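Side-chain contacts in fructosyl amine: oxygen oxidoreductase (Aspergillus fumigatus, PDB 3DJE), which oxidatively deglycates fructosyl amines (Amadori products), using a bound flavin-adenine dinucleotide as cofactor and oxygen as electron acceptor: residues D37-V41 / P42-S46; I241-K244 / P245-A249; V385-K388 / I389-I393. All coordinates share one frame; numbering follows the deposited sequence.

Contact 1 (D37-V41 / P42-S46). With FAD (flavin-adenine dinucleotide), chain C.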
# COMPACT_ATOMS: atom_id res chain seq x y z
N ASP A 37 14.54 10.49 3.71
CA ASP A 37 13.94 9.92 2.48
C ASP A 37 14.61 10.55 1.25
O ASP A 37 14.83 11.75 1.25
CB ASP A 37 12.43 10.19 2.49
CG ASP A 37 11.65 9.31 1.53
OD1 ASP A 37 11.84 9.44 0.30
OD2 ASP A 37 10.85 8.47 2.00
N PRO A 38 14.92 9.75 0.21
CA PRO A 38 15.58 10.25 -1.00
C PRO A 38 14.68 11.13 -1.89
O PRO A 38 15.19 11.76 -2.82
CB PRO A 38 15.98 8.97 -1.75
CG PRO A 38 15.04 7.93 -1.29
CD PRO A 38 14.72 8.29 0.15
N TYR A 39 13.38 11.17 -1.59
CA TYR A 39 12.44 12.03 -2.32
C TYR A 39 11.77 13.05 -1.40
O TYR A 39 11.56 12.76 -0.22
CB TYR A 39 11.37 11.19 -3.02
CG TYR A 39 11.88 10.31 -4.14
CD1 TYR A 39 11.70 10.69 -5.47
CD2 TYR A 39 12.52 9.10 -3.87
CE1 TYR A 39 12.18 9.89 -6.51
CE2 TYR A 39 13.01 8.29 -4.92
CZ TYR A 39 12.83 8.70 -6.23
OH TYR A 39 13.29 7.90 -7.26
N PRO A 40 11.38 14.23 -1.93
CA PRO A 40 10.58 15.14 -1.10
C PRO A 40 9.25 14.51 -0.74
O PRO A 40 8.74 13.68 -1.49
CB PRO A 40 10.34 16.35 -2.03
CG PRO A 40 11.23 16.17 -3.20
CD PRO A 40 11.59 14.74 -3.29
N VAL A 41 8.69 14.84 0.43
CA VAL A 41 7.33 14.41 0.75
C VAL A 41 6.36 15.15 -0.18
O VAL A 41 6.42 16.38 -0.29
CB VAL A 41 6.96 14.70 2.25
CG1 VAL A 41 5.51 14.35 2.54
CG2 VAL A 41 7.89 13.94 3.20
N PRO A 42 5.45 14.42 -0.86
CA PRO A 42 5.23 12.97 -0.82
C PRO A 42 6.12 12.24 -1.82
O PRO A 42 6.20 12.64 -2.99
CB PRO A 42 3.75 12.83 -1.21
CG PRO A 42 3.50 14.02 -2.14
CD PRO A 42 4.49 15.11 -1.74
N SER A 43 6.78 11.19 -1.37
CA SER A 43 7.78 10.55 -2.21
C SER A 43 7.17 9.97 -3.48
O SER A 43 6.14 9.29 -3.42
CB SER A 43 8.46 9.43 -1.45
OG SER A 43 9.26 8.67 -2.33
N ALA A 44 7.85 10.19 -4.60
CA ALA A 44 7.40 9.64 -5.89
C ALA A 44 7.44 8.11 -5.94
O ALA A 44 6.74 7.51 -6.77
CB ALA A 44 8.21 10.22 -7.03
N ILE A 45 8.23 7.49 -5.06
CA ILE A 45 8.27 6.02 -4.98
C ILE A 45 7.52 5.45 -3.78
O ILE A 45 7.55 4.23 -3.52
CB ILE A 45 9.72 5.45 -5.05
CG1 ILE A 45 10.57 5.91 -3.87
CG2 ILE A 45 10.38 5.81 -6.39
CD1 ILE A 45 11.85 5.08 -3.66
N SER A 46 6.88 6.31 -3.00
CA SER A 46 6.00 5.80 -1.97
C SER A 46 4.75 5.19 -2.58
O SER A 46 4.06 5.83 -3.38
CB SER A 46 5.62 6.88 -0.95
OG SER A 46 4.56 6.42 -0.12
PA FAD C . 6.06 3.33 1.11
O1A FAD C . 4.92 4.19 1.41
O2A FAD C . 6.29 2.93 -0.31
O5B FAD C . 7.31 4.10 1.70
C5B FAD C . 8.66 3.66 1.52
C4B FAD C . 9.55 4.90 1.66
O4B FAD C . 10.88 4.36 1.69
C3B FAD C . 9.43 5.74 0.36
O3B FAD C . 8.97 7.07 0.64
C2B FAD C . 10.88 5.73 -0.16
O2B FAD C . 11.27 7.01 -0.73
C1B FAD C . 11.68 5.35 1.12
N9A FAD C . 13.06 4.95 0.70
C8A FAD C . 13.43 4.21 -0.36
N7A FAD C . 14.78 4.14 -0.40
C5A FAD C . 15.25 4.84 0.64
C6A FAD C . 16.53 5.14 1.11
N6A FAD C . 17.62 4.68 0.45
N1A FAD C . 16.66 5.89 2.22
C2A FAD C . 15.59 6.35 2.88
N3A FAD C . 14.35 6.09 2.46
C4A FAD C . 14.16 5.34 1.35
N1 FAD C . -3.25 -0.32 0.42
C2 FAD C . -4.52 -0.09 0.96
O2 FAD C . -4.71 -0.11 2.18
N3 FAD C . -5.58 0.15 0.09
C4 FAD C . -5.41 0.16 -1.29
O4 FAD C . -6.38 0.38 -2.03
C4X FAD C . -4.14 -0.09 -1.81
N5 FAD C . -3.94 -0.10 -3.19
C5X FAD C . -2.64 -0.17 -3.70
C6 FAD C . -2.44 0.03 -5.06
C7 FAD C . -1.16 0.02 -5.59
C7M FAD C . -1.01 0.22 -7.10
C8 FAD C . -0.06 -0.17 -4.75
C8M FAD C . 1.37 -0.11 -5.34
C9 FAD C . -0.26 -0.35 -3.38
C9A FAD C . -1.56 -0.34 -2.84
N10 FAD C . -1.79 -0.54 -1.47
C10 FAD C . -3.07 -0.32 -0.95
C1' FAD C . -0.70 -0.95 -0.57
C2' FAD C . -0.11 0.28 0.12
O2' FAD C . 0.03 1.36 -0.83
C3' FAD C . 1.25 -0.09 0.71
O3' FAD C . 1.13 -1.33 1.43
C4' FAD C . 1.76 0.97 1.70
O4' FAD C . 1.61 2.29 1.18
C5' FAD C . 3.25 0.70 1.98
O5' FAD C . 3.73 1.65 2.94
P FAD C . 5.28 1.65 3.36
O1P FAD C . 5.66 0.28 3.79
O2P FAD C . 5.44 2.80 4.28
O3P FAD C . 6.07 1.99 2.01
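Tyr39 is brought against Ala44 and Ile45 by the path of the chain: after Asp37, the last residue of strand 33-37, it runs through a cis peptide bond between Val41 and Pro42 into a type I beta turn, Ser43 to Ser46, which lies alongside the Tyr39 side chain and beside the FAD ribose. The phenol and the Ile45 side chain cross at about a right angle: CE2 of Tyr39 lies 3.6 Å from CG1 of Ile45, while CG2 of Ile45 reaches the CZ and OH end. With chi1 of 63°, Ile45 holds CG1 between its backbone N and carbonyl carbon, where this one branch meets both the tyrosine and ribose O2B. On the same side of the ring, CD1 of Tyr39 is 3.9 Å from CB of Ala44, and CB of Tyr39 packs against OG of Ser43. The phenol OH is hydrogen-bonded to OE1 of Glu301.

Two small turns fix the polar groups. OD1 of Asp37 accepts from Tyr39 N at 3.0 Å through its anti lone pair, an Asx turn; OG of Ser43 accepts from Ile45 N, an ST turn. The carboxylate of Asp37 takes both ribose hydroxyls, O2B to OD1 and O3B to OD2, each at 2.7 Å, the acidic grip at the end of the second strand familiar from Rossmann-type FAD sites. OD2 also accepts from Ala14 N. Ser43 OG donates to O2B at 3.1 Å, and Ser46 OG to phosphate oxygen O1A at 2.7 Å. O2B thus donates to Asp37 and accepts from Ser43, a pairing that should fix the direction of its hydroxyl proton.

Contact 2 (I241-K244 / P245-A249); sequences IALK and PEERA
This is a strand-to-helix junction, where Leu243 and Lys244, just past the end of strand 232-242, meet Glu247 and Arg248 as the chain enters the short helix 248-251. Arg248 comes side-on to the carbonyl of Leu243: NE and NH2 both donate to Leu243 O, at 2.9 and 3.0 Å, with the oxygen close to the guanidinium plane. NH2 lies nearly along the C=O axis, whereas NE approaches from above the carbonyl plane. The two bonds to one oxygen fix the rotation of the guanidinium, which has Pro245 CA on one face. Glu247 reaches back the other way, its chain extended beyond CG, to accept from Lys244 N through the anti lone pair of OE2 (2.9 Å, 164° at the hydrogen). In return Glu247 N donates to Lys244 O at 2.9 Å. Lys244 NZ adds a long salt bridge to OE2, 3.7 Å. Leu243 CB packs on Arg248 CG at 3.7 Å, and the Leu243 and Glu247 side chains cross at about a right angle, with CD2 near the carboxylate. Far from the FAD and sugar sites, the junction lies at the surface: Leu243 packs on Ile275 of strand 274-289, and Arg327 forms a salt bridge with Glu247 OE1.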
# COMPACT_ATOMS: atom_id res chain seq x y z
N ILE A 241 -7.25 8.22 -16.27
CA ILE A 241 -7.93 8.79 -17.44
C ILE A 241 -8.58 10.12 -17.04
O ILE A 241 -9.33 10.17 -16.08
CB ILE A 241 -8.97 7.81 -18.01
CG1 ILE A 241 -8.24 6.64 -18.67
CG2 ILE A 241 -9.93 8.49 -19.03
CD1 ILE A 241 -9.14 5.49 -19.09
N ALA A 242 -8.27 11.20 -17.78
CA ALA A 242 -8.83 12.52 -17.49
C ALA A 242 -10.17 12.72 -18.18
O ALA A 242 -10.26 12.70 -19.42
CB ALA A 242 -7.87 13.63 -17.90
N LEU A 243 -11.21 12.93 -17.38
CA LEU A 243 -12.53 13.24 -17.92
C LEU A 243 -12.59 14.70 -18.34
O LEU A 243 -11.97 15.56 -17.70
CB LEU A 243 -13.61 12.95 -16.88
CG LEU A 243 -13.79 11.51 -16.38
CD1 LEU A 243 -14.81 11.48 -15.27
CD2 LEU A 243 -14.22 10.59 -17.52
N LYS A 244 -13.32 14.98 -19.42
CA LYS A 244 -13.57 16.35 -19.85
C LYS A 244 -14.42 17.06 -18.79
O LYS A 244 -15.23 16.43 -18.13
CB LYS A 244 -14.30 16.36 -21.19
CG LYS A 244 -13.52 15.70 -22.32
CD LYS A 244 -14.23 15.86 -23.66
CE LYS A 244 -13.93 14.71 -24.61
NZ LYS A 244 -14.50 13.41 -24.13
N PRO A 245 -14.22 18.39 -18.62
CA PRO A 245 -14.98 19.13 -17.60
C PRO A 245 -16.50 18.89 -17.65
O PRO A 245 -17.14 18.79 -16.61
CB PRO A 245 -14.63 20.59 -17.89
CG PRO A 245 -13.26 20.52 -18.51
CD PRO A 245 -13.29 19.27 -19.35
N GLU A 246 -17.05 18.76 -18.86
CA GLU A 246 -18.49 18.56 -19.06
C GLU A 246 -19.00 17.20 -18.59
O GLU A 246 -20.17 17.06 -18.22
CB GLU A 246 -18.89 18.74 -20.54
CG GLU A 246 -18.10 19.78 -21.31
CD GLU A 246 -16.83 19.22 -21.92
OE1 GLU A 246 -16.92 18.23 -22.68
OE2 GLU A 246 -15.74 19.76 -21.64
N GLU A 247 -18.13 16.19 -18.60
CA GLU A 247 -18.56 14.83 -18.26
C GLU A 247 -18.27 14.41 -16.80
O GLU A 247 -18.70 13.33 -16.38
CB GLU A 247 -18.04 13.79 -19.28
CG GLU A 247 -16.56 13.44 -19.15
CD GLU A 247 -15.98 12.63 -20.31
OE1 GLU A 247 -16.71 11.86 -20.99
OE2 GLU A 247 -14.77 12.76 -20.54
N ARG A 248 -17.57 15.25 -16.03
CA ARG A 248 -17.13 14.91 -14.66
C ARG A 248 -18.26 14.76 -13.63
O ARG A 248 -18.22 13.86 -12.79
CB ARG A 248 -16.08 15.91 -14.13
CG ARG A 248 -14.73 15.82 -14.82
CD ARG A 248 -13.82 16.97 -14.44
NE ARG A 248 -12.74 17.11 -15.42
CZ ARG A 248 -11.75 18.00 -15.36
NH1 ARG A 248 -11.66 18.84 -14.34
NH2 ARG A 248 -10.84 18.03 -16.32
N ALA A 249 -19.27 15.64 -13.69
CA ALA A 249 -20.38 15.61 -12.72
C ALA A 249 -21.08 14.25 -12.63
O ALA A 249 -21.43 13.78 -11.54
CB ALA A 249 -21.40 16.70 -13.04

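Contact 3 (V385-K388 / I389-I393)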
# COMPACT_ATOMS: atom_id res chain seq x y z
N VAL A 385 3.67 -4.17 22.70
CA VAL A 385 2.77 -4.90 21.80
C VAL A 385 2.15 -6.07 22.57
O VAL A 385 2.87 -6.82 23.21
CB VAL A 385 3.52 -5.44 20.54
CG1 VAL A 385 2.55 -6.15 19.61
CG2 VAL A 385 4.21 -4.31 19.80
N PRO A 386 0.81 -6.21 22.54
CA PRO A 386 0.17 -7.36 23.20
C PRO A 386 0.62 -8.68 22.58
O PRO A 386 0.80 -8.76 21.35
CB PRO A 386 -1.32 -7.14 22.92
CG PRO A 386 -1.46 -5.70 22.60
CD PRO A 386 -0.18 -5.32 21.92
N GLN A 387 0.79 -9.70 23.41
CA GLN A 387 1.29 -11.00 22.96
C GLN A 387 0.52 -11.54 21.75
O GLN A 387 1.13 -12.01 20.79
CB GLN A 387 1.29 -12.02 24.11
CG GLN A 387 1.70 -13.45 23.71
CD GLN A 387 3.13 -13.53 23.18
OE1 GLN A 387 4.05 -13.91 23.91
NE2 GLN A 387 3.32 -13.16 21.91
N LYS A 388 -0.81 -11.46 21.81
CA LYS A 388 -1.67 -11.95 20.74
C LYS A 388 -1.29 -11.35 19.38
O LYS A 388 -1.20 -12.07 18.38
CB LYS A 388 -3.13 -11.64 21.08
CG LYS A 388 -4.13 -12.01 19.99
CD LYS A 388 -5.54 -11.50 20.33
CE LYS A 388 -6.60 -12.11 19.41
NZ LYS A 388 -6.73 -13.60 19.58
N ILE A 389 -1.06 -10.04 19.36
CA ILE A 389 -0.73 -9.34 18.12
C ILE A 389 0.72 -9.63 17.74
O ILE A 389 1.02 -9.96 16.59
CB ILE A 389 -0.98 -7.82 18.25
CG1 ILE A 389 -2.48 -7.57 18.49
CG2 ILE A 389 -0.48 -7.06 17.00
CD1 ILE A 389 -2.80 -6.14 18.83
N HIS A 390 1.60 -9.55 18.73
CA HIS A 390 3.02 -9.82 18.51
C HIS A 390 3.26 -11.15 17.81
O HIS A 390 4.08 -11.23 16.90
CB HIS A 390 3.78 -9.79 19.83
CG HIS A 390 5.23 -10.13 19.67
ND1 HIS A 390 6.11 -9.33 18.98
CD2 HIS A 390 5.95 -11.20 20.09
CE1 HIS A 390 7.31 -9.88 19.00
NE2 HIS A 390 7.24 -11.02 19.66
N GLU A 391 2.55 -12.20 18.22
CA GLU A 391 2.75 -13.53 17.66
C GLU A 391 2.58 -13.57 16.14
O GLU A 391 3.27 -14.33 15.44
CB GLU A 391 1.81 -14.54 18.34
CG GLU A 391 2.26 -15.99 18.26
CD GLU A 391 3.74 -16.20 18.61
OE1 GLU A 391 4.24 -15.61 19.60
OE2 GLU A 391 4.39 -16.98 17.89
N LEU A 392 1.69 -12.73 15.61
CA LEU A 392 1.43 -12.69 14.18
C LEU A 392 2.42 -11.82 13.40
O LEU A 392 2.78 -12.17 12.27
CB LEU A 392 -0.00 -12.23 13.89
CG LEU A 392 -0.48 -12.45 12.45
CD1 LEU A 392 -0.50 -13.94 12.09
CD2 LEU A 392 -1.85 -11.81 12.21
N ILE A 393 2.85 -10.71 13.99
CA ILE A 393 3.64 -9.70 13.26
C ILE A 393 5.14 -9.73 13.59
O ILE A 393 5.92 -8.92 13.06
CB ILE A 393 3.12 -8.27 13.51
CG1 ILE A 393 3.31 -7.89 14.98
CG2 ILE A 393 1.66 -8.15 13.03
CD1 ILE A 393 2.87 -6.48 15.38
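Val385 and His390 meet across the first turn of helix 387-393, where Pro386 occupies the N-cap position. The apolar contacts gather round Val385 and Pro386. CG1 of Val385, set anti to its own N (chi1 -178°), is directed over the opening turn, 3.8 Å from CB of His390 and 4.1 Å from CG2 of Ile389; CD1 of Ile393, one turn further on, is 4.3 Å away. Pro386 and Ile389 lie side by side and point the same way, CG of the proline 4.0 Å from CD1 of the isoleucine. Val385 and Ile393 also pack on Leu376 of helix 373-382, and Ile389 on Ile72 of helix 64-83, so the apolar side chains of the turn contact both helices.

The backbone bonds start the helix. Pro386 O accepts from His390 N at 2.9 Å and almost straight, with a second, weak bond from Ile389 N; Gln387 O accepts from Glu391 N. A proline N-cap has no side-chain hydroxyl or carboxylate to offer the amides that open the helix.

The polar side chains find partners beyond and along the helix. Lys388 NZ forms a salt bridge with Glu68 of helix 64-83, and Glu391 OE2 pairs with Lys394. Gln387, bent at chi2 (62°), turns its amide forward along the helix, beside the Glu391 carboxylate and pointing the same way, the two planes 54° apart. The same amide nitrogen, NE2 of Gln387, sits at the edge of the imidazole of His390, in its plane and 3.8 Å from CD2.

Overall arrangement
The three contacts follow one another along the chain without touching, and they stand at different distances from the cofactor. Contact 1 is part of the FAD site, gripping the adenosine ribose and a phosphate, away from the flavin ring. Contact 3 lies outside the pocket: the Ile393 side chain is about 13 Å from the FAD and about 8 Å from that of Trp17, which binds it. Contact 2 is peripheral, at the end of a strand of the larger sheet. The centres of contacts 1 and 2 are 29 Å apart and those of contacts 1 and 3, 30 Å; contacts 2 and 3, 47 Å apart between centres, lie on opposite sides of the chain's centre.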